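Local coordinates for protein cellobiose 2-epimerase (Caldibacillus thermoamylovorans, PDB 5ZHB) that catalyses the 2-epimerisation of cellobiose, interconverting the glucose and mannose forms of its reducing-end sugar, at residues S60-R64 against E123-V127; T52-L56 against A78-L82; F8-L12 against F380-I385. One frame throughout, in Å; residues are numbered along the deposited sequence.

Contact 1 (S60-R64 against E123-V127); sequences SAAYR and EYYRV
The guanidinium of Arg64 meets the carboxylate of Glu123 side-on and hands both NE and NH2 to a single oxygen, OE2. Arg64 NE lies 2.8 Å from Glu123 OE2, and Arg64 NH2 lies 3.0 Å from the same Glu123 oxygen; it sits close to the guanidinium plane and is approached on its syn side, with the donors tilted somewhat out of the carboxylate plane, the two flat groups standing 85° apart. A sharp turn at chi3 (46°) swings the guanidinium back over Arg126, and the two guanidinium groups stack nearly parallel, with centres 3.7 Å apart. Arg126 in turn gives NH1 to Glu123 OE1, so one carboxylate bridges the two stacked cations, which probably balances much of their charge. This salt-bridge network joins helices 49-66 and 111-128, neighbouring inner helices of the (alpha/alpha)6 barrel, whose segments run in the same general direction at 32°; Glu386 is a second acid for Arg64, through NH1. Beside the charges, Val127 inserts CG1 against CB of Arg64 (3.5 Å), and its CB sits at the ring edge of Tyr63, 3.7 Å from CD2. Where the backbones are nearest, OG of Ser60 lies in the ring plane of Tyr124, its hydrogen bond going to the carbonyl of Leu56.

Contact 2 (T52-L56 against A78-L82); sequences TCRQL and AYRFL
Leu56 and Ala78 bring the two backbones closest, with CB of Leu56 3.8 Å from CB of Ala78 and the small methyl resting also on CA of the leucine. Two more aliphatic contacts come from the branches of Leu56. With CG anti to the backbone N (chi1 169°), its side chain runs alongside that of Tyr79, pointing the same way, and sets CD1 4.1 Å from the tyrosine CB. The other methyl, CD2, meets CD2 of Leu82 at 3.8 Å, where the two leucines cross at about a right angle. Leu82 turns its second methyl, CD1, to SG of Cys53, also at 3.8 Å.

Thr52 supplies the mixed part of the interface. Its CG2 packs on CB of Leu82 (3.9 Å), whereas OG1 lies in the plane of the Phe81 ring, at the edge, 3.8 Å from CD2. That hydroxyl is hydrogen-bonded to the carbonyl of Gly48, one turn earlier. A serine here would lack CG2 and would probably leave a gap against Leu82 CB.

Segments 52-56 and 78-82 run antiparallel at 154°, as part of a helical hairpin of the (alpha/alpha)6 barrel formed by inner helix 49-66 and outer helix 69-86. Helix 111-128 covers it through Ala120, Leu121 and Tyr124, and helix 131-145 packs on Tyr79.

Contact 3 (F8-L12 against F380-I385); sequences FRNEL and FCLEFI
Phe8 sets one face of its ring against Phe380 and its edge against Phe384, forming an aromatic cluster where the (alpha/alpha)6 barrel closes: helix 2-21, at the start of the chain, runs roughly antiparallel to helix 375-387 at its end. Both partners meet the ring edge-to-face, but with opposite roles. Phe380 points its edge at one face of Phe8, its CZ standing over the ring centre, with centroids 4.8 Å apart and planes at 52°. Toward Phe384 it is Phe8 that offers the edge: CE2 comes down on the face of that ring, 3.5 Å from CG, and the planes open to 73°. Phe8 CG anti to the carbonyl carbon (chi1 -56°) carries the ring across to both partners. Trp336 adds a further edge-to-face contact with Phe8. The backbone carbonyl of Phe8 accepts the helical bond from Leu12 N. SG of Cys381 lies 3.3 Å from the backbone O of Phe8.

Arg9 takes part through the aliphatic portion of its extended chain. Its CG lies 3.8 Å from CD1 of Ile385, the two side chains crossing at about a right angle, while NE forms a salt bridge with Glu13 on its own helix.

One turn beyond Phe8, Leu12 faces the same cysteine and sets its CB 3.8 Å from CB of Cys381. Its branch then reaches past the cysteine to Leu382, whose end bends back toward helix 2-21; here two methyls meet, CD2 of Leu12 and CD2 of Leu382, at 3.6 Å.

How the contacts relate
Contacts 1 and 2 both use helix 49-66, and their segments alternate along the chain: contact 2 ties it to the next helix, 69-86, whereas contact 1 ties it to 111-128. They touch where the Tyr124 ring stacks on Tyr79, with Tyr124 CE2 3.4 Å from Tyr79 CG. Contact 3 joins the two chain ends and encloses both others in sequence; Leu382 CD1 reaches Ala61 CB at 3.8 Å, whereas contact 2 stays about 9 Å away at nearest atoms. Their chemistry differs with burial. Contacts 2 and 3 are buried, mainly aliphatic in contact 2, an aromatic cluster flanked by aliphatic pairs in contact 3, while contact 1 is partly buried and carries the charged network.

Contact 1 (S60-R64 against E123-V127)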
ATOM      1  N   SER A  60      -3.174   8.140  11.386  1.00 25.06           N
ATOM      2  CA  SER A  60      -2.989   7.390  12.622  1.00 24.89           C
ATOM      3  C   SER A  60      -1.510   7.132  12.882  1.00 27.82           C
ATOM      4  O   SER A  60      -1.023   7.389  13.980  1.00 25.77           O
ATOM      5  CB  SER A  60      -3.726   6.079  12.615  1.00 24.99           C
ATOM      6  OG  SER A  60      -5.131   6.257  12.489  1.00 26.51           O
ATOM      7  N   ALA A  61      -0.799   6.646  11.847  1.00 25.84           N
ATOM      8  CA  ALA A  61       0.628   6.376  11.950  1.00 27.10           C
ATOM      9  C   ALA A  61       1.403   7.669  12.206  1.00 26.37           C
ATOM     10  O   ALA A  61       2.364   7.625  12.960  1.00 25.95           O
ATOM     11  CB  ALA A  61       1.159   5.698  10.701  1.00 23.78           C
ATOM     12  N   ALA A  62       1.054   8.769  11.509  1.00 24.68           N
ATOM     13  CA  ALA A  62       1.713  10.043  11.738  1.00 25.76           C
ATOM     14  C   ALA A  62       1.598  10.427  13.211  1.00 30.05           C
ATOM     15  O   ALA A  62       2.574  10.896  13.809  1.00 30.41           O
ATOM     16  CB  ALA A  62       1.171  11.144  10.871  1.00 24.74           C
ATOM     17  N   TYR A  63       0.404  10.222  13.780  1.00 30.51           N
ATOM     18  CA  TYR A  63       0.166  10.545  15.180  1.00 32.55           C
ATOM     19  C   TYR A  63       1.000   9.638  16.087  1.00 31.53           C
ATOM     20  O   TYR A  63       1.630  10.125  17.021  1.00 35.27           O
ATOM     21  CB  TYR A  63      -1.324  10.485  15.529  1.00 34.94           C
ATOM     22  CG  TYR A  63      -1.595  10.814  16.991  1.00 38.96           C
ATOM     23  CD1 TYR A  63      -1.447  12.110  17.465  1.00 42.60           C
ATOM     24  CD2 TYR A  63      -1.985   9.833  17.896  1.00 42.02           C
ATOM     25  CE1 TYR A  63      -1.693  12.428  18.792  1.00 46.37           C
ATOM     26  CE2 TYR A  63      -2.222  10.132  19.230  1.00 45.88           C
ATOM     27  CZ  TYR A  63      -2.086  11.436  19.678  1.00 49.04           C
ATOM     28  OH  TYR A  63      -2.329  11.742  20.989  1.00 44.81           O
ATOM     29  N   ARG A  64       1.057   8.339  15.781  1.00 32.28           N
ATOM     30  CA  ARG A  64       1.810   7.366  16.571  1.00 30.57           C
ATOM     31  C   ARG A  64       3.275   7.771  16.699  1.00 34.29           C
ATOM     32  O   ARG A  64       3.865   7.678  17.773  1.00 35.25           O
ATOM     33  CB  ARG A  64       1.771   5.975  15.929  1.00 28.30           C
ATOM     34  CG  ARG A  64       2.437   4.897  16.774  1.00 32.93           C
ATOM     35  CD  ARG A  64       2.203   3.472  16.334  1.00 32.20           C
ATOM     36  NE  ARG A  64       2.359   3.256  14.896  1.00 35.04           N
ATOM     37  CZ  ARG A  64       3.507   3.225  14.226  1.00 38.48           C
ATOM     38  NH1 ARG A  64       4.651   3.135  14.858  1.00 39.56           N
ATOM     39  NH2 ARG A  64       3.499   3.250  12.909  1.00 39.80           N
ATOM     40  N   GLU A 123      -4.224   0.246  12.797  1.00 24.45           N
ATOM     41  CA  GLU A 123      -3.339   1.365  13.066  1.00 24.91           C
ATOM     42  C   GLU A 123      -4.042   2.406  13.949  1.00 24.88           C
ATOM     43  O   GLU A 123      -3.450   2.964  14.879  1.00 25.37           O
ATOM     44  CB  GLU A 123      -2.867   2.006  11.767  1.00 23.22           C
ATOM     45  CG  GLU A 123      -1.696   2.971  11.931  1.00 24.94           C
ATOM     46  CD  GLU A 123      -0.390   2.304  12.363  1.00 26.01           C
ATOM     47  OE1 GLU A 123      -0.230   1.064  12.316  1.00 25.68           O
ATOM     48  OE2 GLU A 123       0.470   3.089  12.789  1.00 25.14           O
ATOM     49  N   TYR A 124      -5.321   2.666  13.673  1.00 24.05           N
ATOM     50  CA  TYR A 124      -6.078   3.615  14.467  1.00 25.66           C
ATOM     51  C   TYR A 124      -6.200   3.069  15.888  1.00 26.64           C
ATOM     52  O   TYR A 124      -6.083   3.813  16.860  1.00 29.43           O
ATOM     53  CB  TYR A 124      -7.427   3.842  13.784  1.00 28.05           C
ATOM     54  CG  TYR A 124      -8.307   4.867  14.486  1.00 28.76           C
ATOM     55  CD1 TYR A 124      -7.995   6.207  14.446  1.00 29.64           C
ATOM     56  CD2 TYR A 124      -9.499   4.485  15.098  1.00 31.03           C
ATOM     57  CE1 TYR A 124      -8.821   7.148  15.037  1.00 33.08           C
ATOM     58  CE2 TYR A 124     -10.321   5.413  15.707  1.00 29.23           C
ATOM     59  CZ  TYR A 124      -9.977   6.746  15.682  1.00 30.80           C
ATOM     60  OH  TYR A 124     -10.778   7.707  16.257  1.00 33.30           O
ATOM     61  N   TYR A 125      -6.377   1.749  16.001  1.00 29.46           N
ATOM     62  CA  TYR A 125      -6.478   1.142  17.315  1.00 32.55           C
ATOM     63  C   TYR A 125      -5.167   1.348  18.077  1.00 36.74           C
ATOM     64  O   TYR A 125      -5.175   1.633  19.267  1.00 36.39           O
ATOM     65  CB  TYR A 125      -6.868  -0.324  17.179  1.00 32.84           C
ATOM     66  CG  TYR A 125      -7.008  -1.008  18.530  1.00 36.80           C
ATOM     67  CD1 TYR A 125      -8.163  -0.859  19.295  1.00 36.32           C
ATOM     68  CD2 TYR A 125      -5.961  -1.749  19.057  1.00 37.47           C
ATOM     69  CE1 TYR A 125      -8.289  -1.486  20.530  1.00 38.02           C
ATOM     70  CE2 TYR A 125      -6.065  -2.358  20.296  1.00 41.34           C
ATOM     71  CZ  TYR A 125      -7.236  -2.242  21.023  1.00 40.52           C
ATOM     72  OH  TYR A 125      -7.307  -2.888  22.220  1.00 44.05           O
ATOM     73  N   ARG A 126      -4.026   1.261  17.384  1.00 36.12           N
ATOM     74  CA  ARG A 126      -2.742   1.431  18.051  1.00 35.32           C
ATOM     75  C   ARG A 126      -2.699   2.761  18.803  1.00 35.33           C
ATOM     76  O   ARG A 126      -2.094   2.832  19.867  1.00 34.58           O
ATOM     77  CB  ARG A 126      -1.543   1.311  17.099  1.00 33.93           C
ATOM     78  CG  ARG A 126      -1.448  -0.093  16.522  1.00 34.40           C
ATOM     79  CD  ARG A 126      -0.390  -0.265  15.460  1.00 34.80           C
ATOM     80  NE  ARG A 126       0.955  -0.161  16.029  1.00 36.33           N
ATOM     81  CZ  ARG A 126       2.068  -0.047  15.331  1.00 34.92           C
ATOM     82  NH1 ARG A 126       2.038   0.041  14.012  1.00 32.10           N
ATOM     83  NH2 ARG A 126       3.224   0.027  15.964  1.00 35.28           N
ATOM     84  N   VAL A 127      -3.296   3.816  18.254  1.00 32.64           N
ATOM     85  CA  VAL A 127      -3.166   5.135  18.852  1.00 35.04           C
ATOM     86  C   VAL A 127      -4.405   5.550  19.653  1.00 37.30           C
ATOM     87  O   VAL A 127      -4.367   6.635  20.225  1.00 36.82           O
ATOM     88  CB  VAL A 127      -2.806   6.224  17.821  1.00 36.36           C
ATOM     89  CG1 VAL A 127      -1.492   5.890  17.118  1.00 36.96           C
ATOM     90  CG2 VAL A 127      -3.905   6.486  16.791  1.00 35.13           C
TER

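Contact 2 (T52-L56 against A78-L82)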
ATOM      1  N   THR A  52      -9.975   5.951   1.609  1.00 19.57           N
ATOM      2  CA  THR A  52     -10.378   6.363   2.953  1.00 20.60           C
ATOM      3  C   THR A  52      -9.585   5.586   4.009  1.00 20.95           C
ATOM      4  O   THR A  52      -9.157   6.160   5.016  1.00 21.64           O
ATOM      5  CB  THR A  52     -11.898   6.199   3.145  1.00 22.46           C
ATOM      6  OG1 THR A  52     -12.643   6.988   2.223  1.00 22.29           O
ATOM      7  CG2 THR A  52     -12.335   6.622   4.529  1.00 25.66           C
ATOM      8  N   CYS A  53      -9.447   4.267   3.819  1.00 19.46           N
ATOM      9  CA  CYS A  53      -8.563   3.476   4.652  1.00 20.03           C
ATOM     10  C   CYS A  53      -7.158   4.075   4.682  1.00 19.67           C
ATOM     11  O   CYS A  53      -6.547   4.157   5.741  1.00 20.52           O
ATOM     12  CB  CYS A  53      -8.431   2.040   4.169  1.00 18.40           C
ATOM     13  SG  CYS A  53      -9.985   1.119   4.188  1.00 22.72           S
ATOM     14  N   ARG A  54      -6.628   4.447   3.512  1.00 18.36           N
ATOM     15  CA  ARG A  54      -5.244   4.880   3.462  1.00 19.79           C
ATOM     16  C   ARG A  54      -5.076   6.205   4.202  1.00 21.30           C
ATOM     17  O   ARG A  54      -4.071   6.407   4.884  1.00 21.37           O
ATOM     18  CB  ARG A  54      -4.771   4.945   2.007  1.00 19.91           C
ATOM     19  CG  ARG A  54      -4.527   3.537   1.466  1.00 19.59           C
ATOM     20  CD  ARG A  54      -4.258   3.655  -0.022  1.00 23.65           C
ATOM     21  NE  ARG A  54      -3.888   2.322  -0.510  1.00 25.83           N
ATOM     22  CZ  ARG A  54      -3.515   2.134  -1.763  1.00 32.08           C
ATOM     23  NH1 ARG A  54      -3.551   3.139  -2.633  1.00 33.75           N
ATOM     24  NH2 ARG A  54      -3.083   0.947  -2.129  1.00 28.39           N
ATOM     25  N   GLN A  55      -6.044   7.105   4.032  1.00 21.65           N
ATOM     26  CA  GLN A  55      -6.073   8.362   4.772  1.00 22.89           C
ATOM     27  C   GLN A  55      -6.077   8.093   6.284  1.00 24.02           C
ATOM     28  O   GLN A  55      -5.292   8.701   7.012  1.00 23.36           O
ATOM     29  CB  GLN A  55      -7.263   9.207   4.336  1.00 19.83           C
ATOM     30  CG  GLN A  55      -7.179   9.704   2.913  1.00 21.77           C
ATOM     31  CD  GLN A  55      -8.556   9.949   2.337  1.00 23.61           C
ATOM     32  OE1 GLN A  55      -9.567   9.713   3.013  1.00 22.67           O
ATOM     33  NE2 GLN A  55      -8.605  10.384   1.083  1.00 22.65           N
ATOM     34  N   LEU A  56      -6.877   7.122   6.736  1.00 23.34           N
ATOM     35  CA  LEU A  56      -6.944   6.795   8.147  1.00 23.71           C
ATOM     36  C   LEU A  56      -5.607   6.238   8.624  1.00 25.45           C
ATOM     37  O   LEU A  56      -5.110   6.579   9.707  1.00 25.01           O
ATOM     38  CB  LEU A  56      -8.083   5.818   8.389  1.00 21.23           C
ATOM     39  CG  LEU A  56      -8.126   5.162   9.775  1.00 23.34           C
ATOM     40  CD1 LEU A  56      -8.163   6.179  10.913  1.00 24.80           C
ATOM     41  CD2 LEU A  56      -9.333   4.268   9.828  1.00 26.00           C
ATOM     42  N   ALA A  78     -11.274  10.615   9.516  1.00 29.58           N
ATOM     43  CA  ALA A  78     -11.219   9.518   8.556  1.00 26.84           C
ATOM     44  C   ALA A  78     -11.957   8.293   9.085  1.00 24.33           C
ATOM     45  O   ALA A  78     -12.693   7.643   8.343  1.00 22.96           O
ATOM     46  CB  ALA A  78      -9.776   9.219   8.200  1.00 26.18           C
ATOM     47  N   TYR A  79     -11.785   8.001  10.381  1.00 23.62           N
ATOM     48  CA  TYR A  79     -12.420   6.860  11.019  1.00 26.05           C
ATOM     49  C   TYR A  79     -13.949   6.940  10.921  1.00 27.54           C
ATOM     50  O   TYR A  79     -14.615   5.949  10.556  1.00 26.94           O
ATOM     51  CB  TYR A  79     -11.935   6.753  12.464  1.00 25.46           C
ATOM     52  CG  TYR A  79     -12.651   5.643  13.202  1.00 27.73           C
ATOM     53  CD1 TYR A  79     -12.255   4.326  13.040  1.00 27.51           C
ATOM     54  CD2 TYR A  79     -13.713   5.915  14.057  1.00 29.65           C
ATOM     55  CE1 TYR A  79     -12.897   3.297  13.699  1.00 31.37           C
ATOM     56  CE2 TYR A  79     -14.367   4.889  14.711  1.00 30.53           C
ATOM     57  CZ  TYR A  79     -13.956   3.582  14.537  1.00 29.03           C
ATOM     58  OH  TYR A  79     -14.530   2.548  15.204  1.00 29.50           O
ATOM     59  N   ARG A  80     -14.485   8.128  11.244  1.00 30.71           N
ATOM     60  CA  ARG A  80     -15.912   8.414  11.148  1.00 31.62           C
ATOM     61  C   ARG A  80     -16.458   8.137   9.752  1.00 28.57           C
ATOM     62  O   ARG A  80     -17.443   7.439   9.601  1.00 29.69           O
ATOM     63  CB  ARG A  80     -16.230   9.869  11.518  1.00 32.58           C
ATOM     64  CG  ARG A  80     -16.044  10.140  13.004  1.00 37.30           C
ATOM     65  CD  ARG A  80     -16.621  11.500  13.382  1.00 41.14           C
ATOM     66  NE  ARG A  80     -15.802  12.663  13.023  1.00 46.37           N
ATOM     67  CZ  ARG A  80     -14.765  13.148  13.706  1.00 51.26           C
ATOM     68  NH1 ARG A  80     -14.429  12.655  14.893  1.00 56.26           N
ATOM     69  NH2 ARG A  80     -14.070  14.151  13.198  1.00 52.79           N
ATOM     70  N   PHE A  81     -15.819   8.674   8.724  1.00 26.24           N
ATOM     71  CA  PHE A  81     -16.302   8.460   7.374  1.00 26.57           C
ATOM     72  C   PHE A  81     -16.234   6.986   6.974  1.00 24.34           C
ATOM     73  O   PHE A  81     -17.108   6.491   6.252  1.00 26.38           O
ATOM     74  CB  PHE A  81     -15.473   9.287   6.384  1.00 24.26           C
ATOM     75  CG  PHE A  81     -16.161   9.353   5.033  1.00 26.25           C
ATOM     76  CD1 PHE A  81     -17.353  10.052   4.896  1.00 25.72           C
ATOM     77  CD2 PHE A  81     -15.624   8.732   3.893  1.00 23.73           C
ATOM     78  CE1 PHE A  81     -17.956  10.171   3.649  1.00 27.62           C
ATOM     79  CE2 PHE A  81     -16.272   8.796   2.676  1.00 24.61           C
ATOM     80  CZ  PHE A  81     -17.422   9.536   2.544  1.00 28.12           C
ATOM     81  N   LEU A  82     -15.142   6.323   7.364  1.00 26.37           N
ATOM     82  CA  LEU A  82     -14.945   4.915   7.049  1.00 25.59           C
ATOM     83  C   LEU A  82     -16.069   4.087   7.669  1.00 24.89           C
ATOM     84  O   LEU A  82     -16.655   3.264   6.972  1.00 25.32           O
ATOM     85  CB  LEU A  82     -13.576   4.401   7.489  1.00 26.24           C
ATOM     86  CG  LEU A  82     -13.278   2.931   7.171  1.00 24.57           C
ATOM     87  CD1 LEU A  82     -13.091   2.762   5.661  1.00 26.01           C
ATOM     88  CD2 LEU A  82     -12.079   2.410   7.943  1.00 23.95           C
TER

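Contact 3 (F8-L12 against F380-I385)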
ATOM      1  N   PHE A   8      13.258  14.118   5.179  1.00 27.39           N
ATOM      2  CA  PHE A   8      12.016  13.364   4.975  1.00 26.10           C
ATOM      3  C   PHE A   8      10.929  13.854   5.927  1.00 25.59           C
ATOM      4  O   PHE A   8       9.762  14.021   5.552  1.00 25.17           O
ATOM      5  CB  PHE A   8      12.211  11.873   5.240  1.00 25.30           C
ATOM      6  CG  PHE A   8      13.297  11.181   4.432  1.00 25.03           C
ATOM      7  CD1 PHE A   8      13.794  11.729   3.254  1.00 24.91           C
ATOM      8  CD2 PHE A   8      13.816   9.964   4.860  1.00 25.74           C
ATOM      9  CE1 PHE A   8      14.774  11.061   2.528  1.00 28.82           C
ATOM     10  CE2 PHE A   8      14.797   9.300   4.130  1.00 25.71           C
ATOM     11  CZ  PHE A   8      15.273   9.850   2.967  1.00 28.44           C
ATOM     12  N   ARG A   9      11.310  14.060   7.182  1.00 26.26           N
ATOM     13  CA  ARG A   9      10.394  14.579   8.181  1.00 29.84           C
ATOM     14  C   ARG A   9       9.891  15.974   7.817  1.00 30.42           C
ATOM     15  O   ARG A   9       8.723  16.259   8.029  1.00 29.17           O
ATOM     16  CB  ARG A   9      11.108  14.662   9.533  1.00 33.00           C
ATOM     17  CG  ARG A   9      10.173  14.905  10.702  1.00 37.14           C
ATOM     18  CD  ARG A   9      11.021  15.102  11.964  1.00 44.57           C
ATOM     19  NE  ARG A   9      10.163  15.405  13.109  1.00 49.07           N
ATOM     20  CZ  ARG A   9      10.217  14.816  14.303  1.00 57.96           C
ATOM     21  NH1 ARG A   9      11.081  13.840  14.543  1.00 59.09           N
ATOM     22  NH2 ARG A   9       9.389  15.208  15.258  1.00 58.85           N
ATOM     23  N   ASN A  10      10.783  16.855   7.339  1.00 29.28           N
ATOM     24  CA  ASN A  10      10.396  18.165   6.846  1.00 29.69           C
ATOM     25  C   ASN A  10       9.377  18.016   5.711  1.00 29.21           C
ATOM     26  O   ASN A  10       8.372  18.724   5.688  1.00 25.07           O
ATOM     27  CB  ASN A  10      11.632  18.949   6.440  1.00 31.93           C
ATOM     28  CG  ASN A  10      11.312  20.257   5.768  1.00 37.29           C
ATOM     29  OD1 ASN A  10      11.551  20.428   4.563  1.00 42.32           O
ATOM     30  ND2 ASN A  10      10.744  21.180   6.520  1.00 39.89           N
ATOM     31  N   GLU A  11       9.652  17.109   4.768  1.00 28.02           N
ATOM     32  CA  GLU A  11       8.764  16.895   3.624  1.00 25.81           C
ATOM     33  C   GLU A  11       7.403  16.461   4.145  1.00 24.40           C
ATOM     34  O   GLU A  11       6.368  17.016   3.729  1.00 27.91           O
ATOM     35  CB  GLU A  11       9.373  15.971   2.561  1.00 24.04           C
ATOM     36  CG  GLU A  11       8.441  15.629   1.397  1.00 26.19           C
ATOM     37  CD  GLU A  11       7.910  16.807   0.583  1.00 28.26           C
ATOM     38  OE1 GLU A  11       8.545  17.882   0.617  1.00 27.62           O
ATOM     39  OE2 GLU A  11       6.854  16.668  -0.074  1.00 21.79           O
ATOM     40  N   LEU A  12       7.412  15.552   5.114  1.00 24.97           N
ATOM     41  CA  LEU A  12       6.177  15.003   5.647  1.00 25.04           C
ATOM     42  C   LEU A  12       5.346  16.091   6.332  1.00 26.68           C
ATOM     43  O   LEU A  12       4.175  16.253   6.026  1.00 23.08           O
ATOM     44  CB  LEU A  12       6.469  13.869   6.614  1.00 25.90           C
ATOM     45  CG  LEU A  12       5.256  13.271   7.322  1.00 23.64           C
ATOM     46  CD1 LEU A  12       4.268  12.711   6.305  1.00 25.84           C
ATOM     47  CD2 LEU A  12       5.725  12.215   8.282  1.00 24.72           C
ATOM     48  N   PHE A 380       6.676   6.039   3.920  1.00 18.64           N
ATOM     49  CA  PHE A 380       8.100   6.096   3.668  1.00 21.09           C
ATOM     50  C   PHE A 380       8.793   7.032   4.668  1.00 23.68           C
ATOM     51  O   PHE A 380       9.790   6.634   5.279  1.00 20.83           O
ATOM     52  CB  PHE A 380       8.367   6.421   2.195  1.00 23.18           C
ATOM     53  CG  PHE A 380       9.483   7.420   1.950  1.00 24.64           C
ATOM     54  CD1 PHE A 380      10.820   7.063   2.125  1.00 25.41           C
ATOM     55  CD2 PHE A 380       9.188   8.713   1.537  1.00 23.37           C
ATOM     56  CE1 PHE A 380      11.828   7.976   1.860  1.00 25.54           C
ATOM     57  CE2 PHE A 380      10.195   9.623   1.279  1.00 25.96           C
ATOM     58  CZ  PHE A 380      11.512   9.262   1.466  1.00 27.56           C
ATOM     59  N   CYS A 381       8.302   8.272   4.805  1.00 21.56           N
ATOM     60  CA  CYS A 381       8.908   9.223   5.721  1.00 22.79           C
ATOM     61  C   CYS A 381       8.899   8.651   7.138  1.00 23.17           C
ATOM     62  O   CYS A 381       9.917   8.690   7.819  1.00 24.28           O
ATOM     63  CB  CYS A 381       8.173  10.561   5.684  1.00 21.44           C
ATOM     64  SG  CYS A 381       8.294  11.413   4.101  1.00 24.04           S
ATOM     65  N   LEU A 382       7.774   8.079   7.563  1.00 21.63           N
ATOM     66  CA  LEU A 382       7.610   7.543   8.916  1.00 24.36           C
ATOM     67  C   LEU A 382       8.495   6.331   9.203  1.00 25.04           C
ATOM     68  O   LEU A 382       9.015   6.172  10.319  1.00 26.03           O
ATOM     69  CB  LEU A 382       6.143   7.218   9.145  1.00 23.34           C
ATOM     70  CG  LEU A 382       5.208   8.436   9.173  1.00 24.98           C
ATOM     71  CD1 LEU A 382       3.776   7.974   9.189  1.00 26.67           C
ATOM     72  CD2 LEU A 382       5.497   9.337  10.358  1.00 26.52           C
ATOM     73  N   GLU A 383       8.700   5.483   8.194  1.00 25.79           N
ATOM     74  CA  GLU A 383       9.544   4.313   8.377  1.00 23.19           C
ATOM     75  C   GLU A 383      10.978   4.739   8.699  1.00 25.23           C
ATOM     76  O   GLU A 383      11.614   4.154   9.578  1.00 25.89           O
ATOM     77  CB  GLU A 383       9.479   3.473   7.107  1.00 23.58           C
ATOM     78  CG  GLU A 383       8.309   2.493   7.064  1.00 24.24           C
ATOM     79  CD  GLU A 383       8.452   1.363   8.065  1.00 25.32           C
ATOM     80  OE1 GLU A 383       9.559   0.791   8.168  1.00 24.50           O
ATOM     81  OE2 GLU A 383       7.447   1.043   8.714  1.00 25.58           O
ATOM     82  N   PHE A 384      11.515   5.687   7.931  1.00 25.37           N
ATOM     83  CA  PHE A 384      12.858   6.201   8.185  1.00 25.20           C
ATOM     84  C   PHE A 384      12.944   6.906   9.534  1.00 28.07           C
ATOM     85  O   PHE A 384      13.879   6.694  10.296  1.00 26.75           O
ATOM     86  CB  PHE A 384      13.279   7.173   7.100  1.00 22.30           C
ATOM     87  CG  PHE A 384      13.870   6.459   5.901  1.00 23.66           C
ATOM     88  CD1 PHE A 384      15.230   6.181   5.846  1.00 23.38           C
ATOM     89  CD2 PHE A 384      13.069   6.054   4.843  1.00 22.87           C
ATOM     90  CE1 PHE A 384      15.783   5.590   4.706  1.00 25.69           C
ATOM     91  CE2 PHE A 384      13.611   5.392   3.749  1.00 22.76           C
ATOM     92  CZ  PHE A 384      14.963   5.172   3.674  1.00 25.16           C
ATOM     93  N   ILE A 385      11.963   7.747   9.846  1.00 27.76           N
ATOM     94  CA  ILE A 385      11.953   8.382  11.154  1.00 29.44           C
ATOM     95  C   ILE A 385      12.087   7.344  12.277  1.00 31.56           C
ATOM     96  O   ILE A 385      12.870   7.509  13.222  1.00 30.38           O
ATOM     97  CB  ILE A 385      10.696   9.256  11.296  1.00 29.15           C
ATOM     98  CG1 ILE A 385      10.768  10.496  10.386  1.00 30.14           C
ATOM     99  CG2 ILE A 385      10.496   9.631  12.769  1.00 31.74           C
ATOM    100  CD1 ILE A 385       9.429  11.186  10.119  1.00 30.12           C
TER